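Local coordinates for protein 11R-lipoxygenase (Gersemia fruticosa, PDB 3VF1) that probably oxygenates polyunsaturated fatty acids with molecular oxygen at a non-heme iron, as a calcium-dependent 11R-lipoxygenase, at residues L377-Q388 / T585-M596. Sequence-based numbering, arbitrary orientation.
Sequences LWLRCADTQYHQ and TYGFHPNSPTLM
Met596 lies over one face of the Trp378 indole: its CG stands 3.4 Å from the centroid of the six-membered ring, 13° off the normal, a CH-pi contact. A bend at chi2 (-65°) keeps SD above the same ring, 4.4 Å from that centroid, making a Met-aromatic pair. Replacing Trp378 with an alanine is likely to open a gap beneath Met596 CG and SD, leaving this side chain only Leu377 and Cys381 to touch across the contact. Arg380, folded at chi2 and chi3, brings NE in the guanidinium plane to Asn591 O (3.1 Å, N-H...O 160°). Thr384 OG1 sits 2.9 Å from Ser592 OG and Pro593 O and 3.1 Å from Arg380 O, its single proton unassigned. The Gln385 amide uses NE2 twice, for its own helix's Cys381 O and for Thr594 O (2.8 Å), approached from above the carbonyl plane. His387 NE2 donates to Val578 O, while ND1 and Tyr586 OH form a weak 2.8 Å hydrogen bond; a water joins that OH to Asp383 and Ser592. The loop after helix 582-586 is fastened along helix 369-410, which carries the iron ligands His392 and His397, with helix 254-263 packing on Arg380 and helix 619-632 on Tyr586 and Thr594.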
ATOM      1  N   LEU A 377     -18.305  20.338   5.182  1.00 24.81           N
ATOM      2  CA  LEU A 377     -17.753  19.440   6.189  1.00 24.29           C
ATOM      3  C   LEU A 377     -18.366  18.050   6.083  1.00 24.68           C
ATOM      4  O   LEU A 377     -17.673  17.049   6.244  1.00 26.69           O
ATOM      5  CB  LEU A 377     -17.971  20.005   7.594  1.00 24.98           C
ATOM      6  CG  LEU A 377     -17.134  21.242   7.936  1.00 28.24           C
ATOM      7  CD1 LEU A 377     -17.630  21.897   9.218  1.00 26.55           C
ATOM      8  CD2 LEU A 377     -15.665  20.874   8.062  1.00 25.45           C
ATOM      9  N   TRP A 378     -19.664  17.993   5.804  1.00 25.98           N
ATOM     10  CA  TRP A 378     -20.365  16.716   5.695  1.00 24.27           C
ATOM     11  C   TRP A 378     -19.984  15.961   4.426  1.00 23.93           C
ATOM     12  O   TRP A 378     -20.018  14.732   4.397  1.00 24.62           O
ATOM     13  CB  TRP A 378     -21.879  16.929   5.752  1.00 24.99           C
ATOM     14  CG  TRP A 378     -22.405  17.088   7.151  1.00 28.78           C
ATOM     15  CD1 TRP A 378     -22.635  18.259   7.817  1.00 29.07           C
ATOM     16  CD2 TRP A 378     -22.760  16.036   8.057  1.00 29.51           C
ATOM     17  NE1 TRP A 378     -23.112  17.999   9.078  1.00 30.48           N
ATOM     18  CE2 TRP A 378     -23.197  16.644   9.251  1.00 30.65           C
ATOM     19  CE3 TRP A 378     -22.749  14.641   7.975  1.00 31.50           C
ATOM     20  CZ2 TRP A 378     -23.621  15.903  10.352  1.00 30.11           C
ATOM     21  CZ3 TRP A 378     -23.171  13.908   9.069  1.00 31.66           C
ATOM     22  CH2 TRP A 378     -23.602  14.540  10.240  1.00 30.67           C
ATOM     23  N   LEU A 379     -19.617  16.694   3.380  1.00 25.92           N
ATOM     24  CA  LEU A 379     -19.164  16.074   2.139  1.00 25.29           C
ATOM     25  C   LEU A 379     -17.792  15.432   2.341  1.00 24.95           C
ATOM     26  O   LEU A 379     -17.541  14.322   1.875  1.00 27.68           O
ATOM     27  CB  LEU A 379     -19.101  17.108   1.013  1.00 25.80           C
ATOM     28  CG  LEU A 379     -18.683  16.583  -0.361  1.00 25.50           C
ATOM     29  CD1 LEU A 379     -19.687  15.571  -0.891  1.00 24.18           C
ATOM     30  CD2 LEU A 379     -18.519  17.735  -1.342  1.00 25.20           C
ATOM     31  N   ARG A 380     -16.910  16.136   3.043  1.00 22.95           N
ATOM     32  CA  ARG A 380     -15.575  15.626   3.331  1.00 25.18           C
ATOM     33  C   ARG A 380     -15.629  14.430   4.275  1.00 25.07           C
ATOM     34  O   ARG A 380     -14.843  13.493   4.149  1.00 26.24           O
ATOM     35  CB  ARG A 380     -14.707  16.726   3.943  1.00 27.20           C
ATOM     36  CG  ARG A 380     -14.395  17.864   2.991  1.00 32.57           C
ATOM     37  CD  ARG A 380     -13.486  17.403   1.865  1.00 31.88           C
ATOM     38  NE  ARG A 380     -12.176  16.980   2.355  1.00 35.87           N
ATOM     39  CZ  ARG A 380     -11.308  16.257   1.653  1.00 36.95           C
ATOM     40  NH1 ARG A 380     -11.603  15.856   0.423  1.00 34.76           N
ATOM     41  NH2 ARG A 380     -10.142  15.923   2.188  1.00 36.98           N
ATOM     42  N   CYS A 381     -16.556  14.465   5.225  1.00 22.85           N
ATOM     43  CA  CYS A 381     -16.698  13.375   6.178  1.00 25.59           C
ATOM     44  C   CYS A 381     -17.022  12.079   5.445  1.00 26.31           C
ATOM     45  O   CYS A 381     -16.459  11.028   5.748  1.00 23.53           O
ATOM     46  CB  CYS A 381     -17.786  13.690   7.205  1.00 26.27           C
ATOM     47  SG  CYS A 381     -17.816  12.541   8.610  1.00 31.57           S
ATOM     48  N   ALA A 382     -17.927  12.164   4.477  1.00 26.64           N
ATOM     49  CA  ALA A 382     -18.272  11.015   3.654  1.00 24.86           C
ATOM     50  C   ALA A 382     -17.035  10.507   2.920  1.00 25.71           C
ATOM     51  O   ALA A 382     -16.794   9.299   2.842  1.00 28.29           O
ATOM     52  CB  ALA A 382     -19.361  11.383   2.661  1.00 21.78           C
ATOM     53  N   ASP A 383     -16.249  11.438   2.388  1.00 23.97           N
ATOM     54  CA  ASP A 383     -15.054  11.089   1.628  1.00 25.23           C
ATOM     55  C   ASP A 383     -14.034  10.379   2.511  1.00 23.88           C
ATOM     56  O   ASP A 383     -13.321   9.488   2.050  1.00 27.51           O
ATOM     57  CB  ASP A 383     -14.433  12.342   1.007  1.00 23.95           C
ATOM     58  CG  ASP A 383     -13.242  12.024   0.122  1.00 29.94           C
ATOM     59  OD1 ASP A 383     -13.454  11.650  -1.052  1.00 26.26           O
ATOM     60  OD2 ASP A 383     -12.095  12.151   0.602  1.00 34.71           O
ATOM     61  N   THR A 384     -13.969  10.774   3.776  1.00 23.34           N
ATOM     62  CA  THR A 384     -13.053  10.150   4.725  1.00 25.26           C
ATOM     63  C   THR A 384     -13.398   8.678   4.918  1.00 26.67           C
ATOM     64  O   THR A 384     -12.512   7.826   4.948  1.00 27.97           O
ATOM     65  CB  THR A 384     -13.088  10.851   6.096  1.00 25.41           C
ATOM     66  OG1 THR A 384     -12.630  12.200   5.955  1.00 26.42           O
ATOM     67  CG2 THR A 384     -12.205  10.115   7.095  1.00 26.54           C
ATOM     68  N   GLN A 385     -14.689   8.387   5.048  1.00 25.05           N
ATOM     69  CA  GLN A 385     -15.144   7.011   5.198  1.00 27.57           C
ATOM     70  C   GLN A 385     -14.648   6.213   4.002  1.00 27.21           C
ATOM     71  O   GLN A 385     -14.095   5.122   4.146  1.00 26.63           O
ATOM     72  CB  GLN A 385     -16.675   6.929   5.257  1.00 27.30           C
ATOM     73  CG  GLN A 385     -17.358   7.951   6.154  1.00 27.33           C
ATOM     74  CD  GLN A 385     -16.839   7.931   7.577  1.00 29.92           C
ATOM     75  OE1 GLN A 385     -16.983   6.937   8.286  1.00 32.38           O
ATOM     76  NE2 GLN A 385     -16.231   9.035   8.003  1.00 25.81           N
ATOM     77  N   TYR A 386     -14.851   6.779   2.817  1.00 25.00           N
ATOM     78  CA  TYR A 386     -14.461   6.142   1.568  1.00 25.42           C
ATOM     79  C   TYR A 386     -12.950   5.931   1.512  1.00 25.21           C
ATOM     80  O   TYR A 386     -12.482   4.850   1.166  1.00 24.87           O
ATOM     81  CB  TYR A 386     -14.913   7.006   0.389  1.00 25.70           C
ATOM     82  CG  TYR A 386     -14.824   6.325  -0.957  1.00 26.69           C
ATOM     83  CD1 TYR A 386     -13.597   6.113  -1.574  1.00 25.32           C
ATOM     84  CD2 TYR A 386     -15.970   5.909  -1.622  1.00 27.57           C
ATOM     85  CE1 TYR A 386     -13.514   5.497  -2.809  1.00 24.50           C
ATOM     86  CE2 TYR A 386     -15.898   5.292  -2.856  1.00 27.43           C
ATOM     87  CZ  TYR A 386     -14.667   5.089  -3.445  1.00 27.70           C
ATOM     88  OH  TYR A 386     -14.592   4.475  -4.673  1.00 27.23           O
ATOM     89  N   HIS A 387     -12.190   6.963   1.861  1.00 24.64           N
ATOM     90  CA  HIS A 387     -10.736   6.901   1.753  1.00 26.14           C
ATOM     91  C   HIS A 387     -10.125   5.843   2.665  1.00 24.75           C
ATOM     92  O   HIS A 387      -9.298   5.045   2.232  1.00 27.26           O
ATOM     93  CB  HIS A 387     -10.107   8.253   2.077  1.00 25.12           C
ATOM     94  CG  HIS A 387      -8.629   8.183   2.304  1.00 26.06           C
ATOM     95  ND1 HIS A 387      -8.062   8.306   3.553  1.00 28.63           N
ATOM     96  CD2 HIS A 387      -7.605   7.980   1.444  1.00 29.50           C
ATOM     97  CE1 HIS A 387      -6.750   8.196   3.452  1.00 28.08           C
ATOM     98  NE2 HIS A 387      -6.446   7.996   2.183  1.00 29.44           N
ATOM     99  N   GLN A 388     -10.529   5.845   3.930  1.00 24.40           N
ATOM    100  CA  GLN A 388      -9.934   4.955   4.918  1.00 26.13           C
ATOM    101  C   GLN A 388     -10.198   3.484   4.610  1.00 28.40           C
ATOM    102  O   GLN A 388      -9.279   2.670   4.618  1.00 32.55           O
ATOM    103  CB  GLN A 388     -10.458   5.286   6.316  1.00 25.97           C
ATOM    104  CG  GLN A 388      -9.957   6.608   6.868  1.00 30.89           C
ATOM    105  CD  GLN A 388      -8.453   6.618   7.080  1.00 37.12           C
ATOM    106  OE1 GLN A 388      -7.830   5.570   7.253  1.00 38.26           O
ATOM    107  NE2 GLN A 388      -7.862   7.806   7.063  1.00 35.55           N
ATOM    108  N   THR A 585      -3.566  15.769   5.316  1.00 27.17           N
ATOM    109  CA  THR A 585      -5.002  15.750   5.060  1.00 29.11           C
ATOM    110  C   THR A 585      -5.825  15.744   6.346  1.00 29.75           C
ATOM    111  O   THR A 585      -6.817  16.464   6.455  1.00 27.64           O
ATOM    112  CB  THR A 585      -5.390  14.522   4.209  1.00 31.73           C
ATOM    113  OG1 THR A 585      -4.776  14.622   2.918  1.00 32.62           O
ATOM    114  CG2 THR A 585      -6.900  14.427   4.040  1.00 31.16           C
ATOM    115  N   TYR A 586      -5.412  14.935   7.315  1.00 27.19           N
ATOM    116  CA  TYR A 586      -6.178  14.768   8.547  1.00 28.98           C
ATOM    117  C   TYR A 586      -5.541  15.466   9.747  1.00 28.59           C
ATOM    118  O   TYR A 586      -6.145  15.537  10.817  1.00 32.16           O
ATOM    119  CB  TYR A 586      -6.362  13.282   8.859  1.00 27.95           C
ATOM    120  CG  TYR A 586      -7.138  12.534   7.800  1.00 30.71           C
ATOM    121  CD1 TYR A 586      -8.521  12.626   7.732  1.00 29.95           C
ATOM    122  CD2 TYR A 586      -6.487  11.735   6.870  1.00 27.58           C
ATOM    123  CE1 TYR A 586      -9.235  11.945   6.765  1.00 30.45           C
ATOM    124  CE2 TYR A 586      -7.191  11.050   5.902  1.00 31.59           C
ATOM    125  CZ  TYR A 586      -8.565  11.158   5.854  1.00 34.22           C
ATOM    126  OH  TYR A 586      -9.267  10.474   4.891  1.00 33.43           O
ATOM    127  N   GLY A 587      -4.324  15.972   9.573  1.00 26.00           N
ATOM    128  CA  GLY A 587      -3.640  16.676  10.641  1.00 30.84           C
ATOM    129  C   GLY A 587      -4.547  17.724  11.258  1.00 32.31           C
ATOM    130  O   GLY A 587      -4.748  17.752  12.471  1.00 33.07           O
ATOM    131  N   PHE A 588      -5.093  18.589  10.410  1.00 31.89           N
ATOM    132  CA  PHE A 588      -6.088  19.566  10.832  1.00 30.16           C
ATOM    133  C   PHE A 588      -7.477  18.985  10.581  1.00 30.08           C
ATOM    134  O   PHE A 588      -7.958  18.958   9.448  1.00 30.50           O
ATOM    135  CB  PHE A 588      -5.897  20.878  10.070  1.00 30.02           C
ATOM    136  CG  PHE A 588      -6.754  22.002  10.572  1.00 29.40           C
ATOM    137  CD1 PHE A 588      -6.493  22.597  11.796  1.00 32.15           C
ATOM    138  CD2 PHE A 588      -7.817  22.470   9.819  1.00 28.58           C
ATOM    139  CE1 PHE A 588      -7.282  23.633  12.260  1.00 29.82           C
ATOM    140  CE2 PHE A 588      -8.607  23.506  10.278  1.00 28.80           C
ATOM    141  CZ  PHE A 588      -8.340  24.087  11.499  1.00 32.59           C
ATOM    142  N   HIS A 589      -8.113  18.519  11.651  1.00 30.10           N
ATOM    143  CA  HIS A 589      -9.318  17.698  11.549  1.00 31.45           C
ATOM    144  C   HIS A 589     -10.413  18.277  10.644  1.00 31.05           C
ATOM    145  O   HIS A 589     -11.011  17.548   9.853  1.00 31.70           O
ATOM    146  CB  HIS A 589      -9.892  17.427  12.942  1.00 27.50           C
ATOM    147  CG  HIS A 589     -10.926  16.345  12.968  1.00 31.56           C
ATOM    148  ND1 HIS A 589     -10.640  15.050  13.346  1.00 34.53           N
ATOM    149  CD2 HIS A 589     -12.242  16.363  12.654  1.00 32.39           C
ATOM    150  CE1 HIS A 589     -11.736  14.319  13.271  1.00 32.18           C
ATOM    151  NE2 HIS A 589     -12.723  15.090  12.851  1.00 34.17           N
ATOM    152  N   PRO A 590     -10.690  19.583  10.765  1.00 29.63           N
ATOM    153  CA  PRO A 590     -11.768  20.182   9.966  1.00 28.85           C
ATOM    154  C   PRO A 590     -11.575  20.044   8.456  1.00 28.11           C
ATOM    155  O   PRO A 590     -12.550  20.135   7.712  1.00 28.55           O
ATOM    156  CB  PRO A 590     -11.723  21.658  10.370  1.00 26.61           C
ATOM    157  CG  PRO A 590     -11.129  21.655  11.735  1.00 29.84           C
ATOM    158  CD  PRO A 590     -10.119  20.546  11.723  1.00 31.86           C
ATOM    159  N   ASN A 591     -10.342  19.833   8.010  1.00 28.48           N
ATOM    160  CA  ASN A 591     -10.073  19.683   6.583  1.00 28.51           C
ATOM    161  C   ASN A 591     -10.641  18.377   6.037  1.00 32.18           C
ATOM    162  O   ASN A 591     -10.908  18.259   4.840  1.00 34.04           O
ATOM    163  CB  ASN A 591      -8.568  19.760   6.310  1.00 28.85           C
ATOM    164  CG  ASN A 591      -8.239  19.673   4.830  1.00 30.12           C
ATOM    165  OD1 ASN A 591      -8.497  20.609   4.071  1.00 28.20           O
ATOM    166  ND2 ASN A 591      -7.658  18.552   4.415  1.00 31.97           N
ATOM    167  N   SER A 592     -10.829  17.402   6.920  1.00 29.43           N
ATOM    168  CA  SER A 592     -11.386  16.114   6.529  1.00 30.17           C
ATOM    169  C   SER A 592     -11.892  15.362   7.760  1.00 31.48           C
ATOM    170  O   SER A 592     -11.211  14.478   8.278  1.00 30.21           O
ATOM    171  CB  SER A 592     -10.330  15.282   5.799  1.00 31.79           C
ATOM    172  OG  SER A 592     -10.932  14.281   4.996  1.00 34.61           O
ATOM    173  N   PRO A 593     -13.097  15.721   8.231  1.00 30.13           N
ATOM    174  CA  PRO A 593     -13.699  15.125   9.431  1.00 28.40           C
ATOM    175  C   PRO A 593     -13.832  13.609   9.325  1.00 30.11           C
ATOM    176  O   PRO A 593     -14.163  13.097   8.256  1.00 29.87           O
ATOM    177  CB  PRO A 593     -15.085  15.776   9.491  1.00 26.11           C
ATOM    178  CG  PRO A 593     -14.962  17.029   8.697  1.00 27.28           C
ATOM    179  CD  PRO A 593     -13.970  16.737   7.621  1.00 29.12           C
ATOM    180  N   THR A 594     -13.583  12.907  10.425  1.00 26.55           N
ATOM    181  CA  THR A 594     -13.673  11.451  10.443  1.00 28.44           C
ATOM    182  C   THR A 594     -15.040  10.986  10.926  1.00 28.16           C
ATOM    183  O   THR A 594     -15.505   9.911  10.551  1.00 31.23           O
ATOM    184  CB  THR A 594     -12.589  10.830  11.344  1.00 30.09           C
ATOM    185  OG1 THR A 594     -12.729  11.319  12.684  1.00 30.74           O
ATOM    186  CG2 THR A 594     -11.202  11.176  10.824  1.00 29.83           C
ATOM    187  N   LEU A 595     -15.680  11.797  11.761  1.00 31.54           N
ATOM    188  CA  LEU A 595     -17.009  11.468  12.261  1.00 32.08           C
ATOM    189  C   LEU A 595     -17.819  12.724  12.558  1.00 31.29           C
ATOM    190  O   LEU A 595     -17.274  13.825  12.634  1.00 30.23           O
ATOM    191  CB  LEU A 595     -16.904  10.605  13.523  1.00 30.88           C
ATOM    192  CG  LEU A 595     -16.221  11.231  14.744  1.00 35.31           C
ATOM    193  CD1 LEU A 595     -17.146  12.186  15.486  1.00 32.37           C
ATOM    194  CD2 LEU A 595     -15.723  10.147  15.690  1.00 33.98           C
ATOM    195  N   MET A 596     -19.126  12.544  12.715  1.00 29.52           N
ATOM    196  CA  MET A 596     -20.009  13.610  13.166  1.00 28.81           C
ATOM    197  C   MET A 596     -20.812  13.101  14.355  1.00 30.82           C
ATOM    198  O   MET A 596     -21.318  11.981  14.337  1.00 28.73           O
ATOM    199  CB  MET A 596     -20.946  14.050  12.040  1.00 30.96           C
ATOM    200  CG  MET A 596     -20.259  14.810  10.914  1.00 31.02           C
ATOM    201  SD  MET A 596     -19.571  16.389  11.446  1.00 38.47           S
ATOM    202  CE  MET A 596     -19.109  17.110   9.875  1.00 32.48           C
TER
HETATM  203  O   HOH W   1     -10.275  12.057   2.836  1.00 28.58           O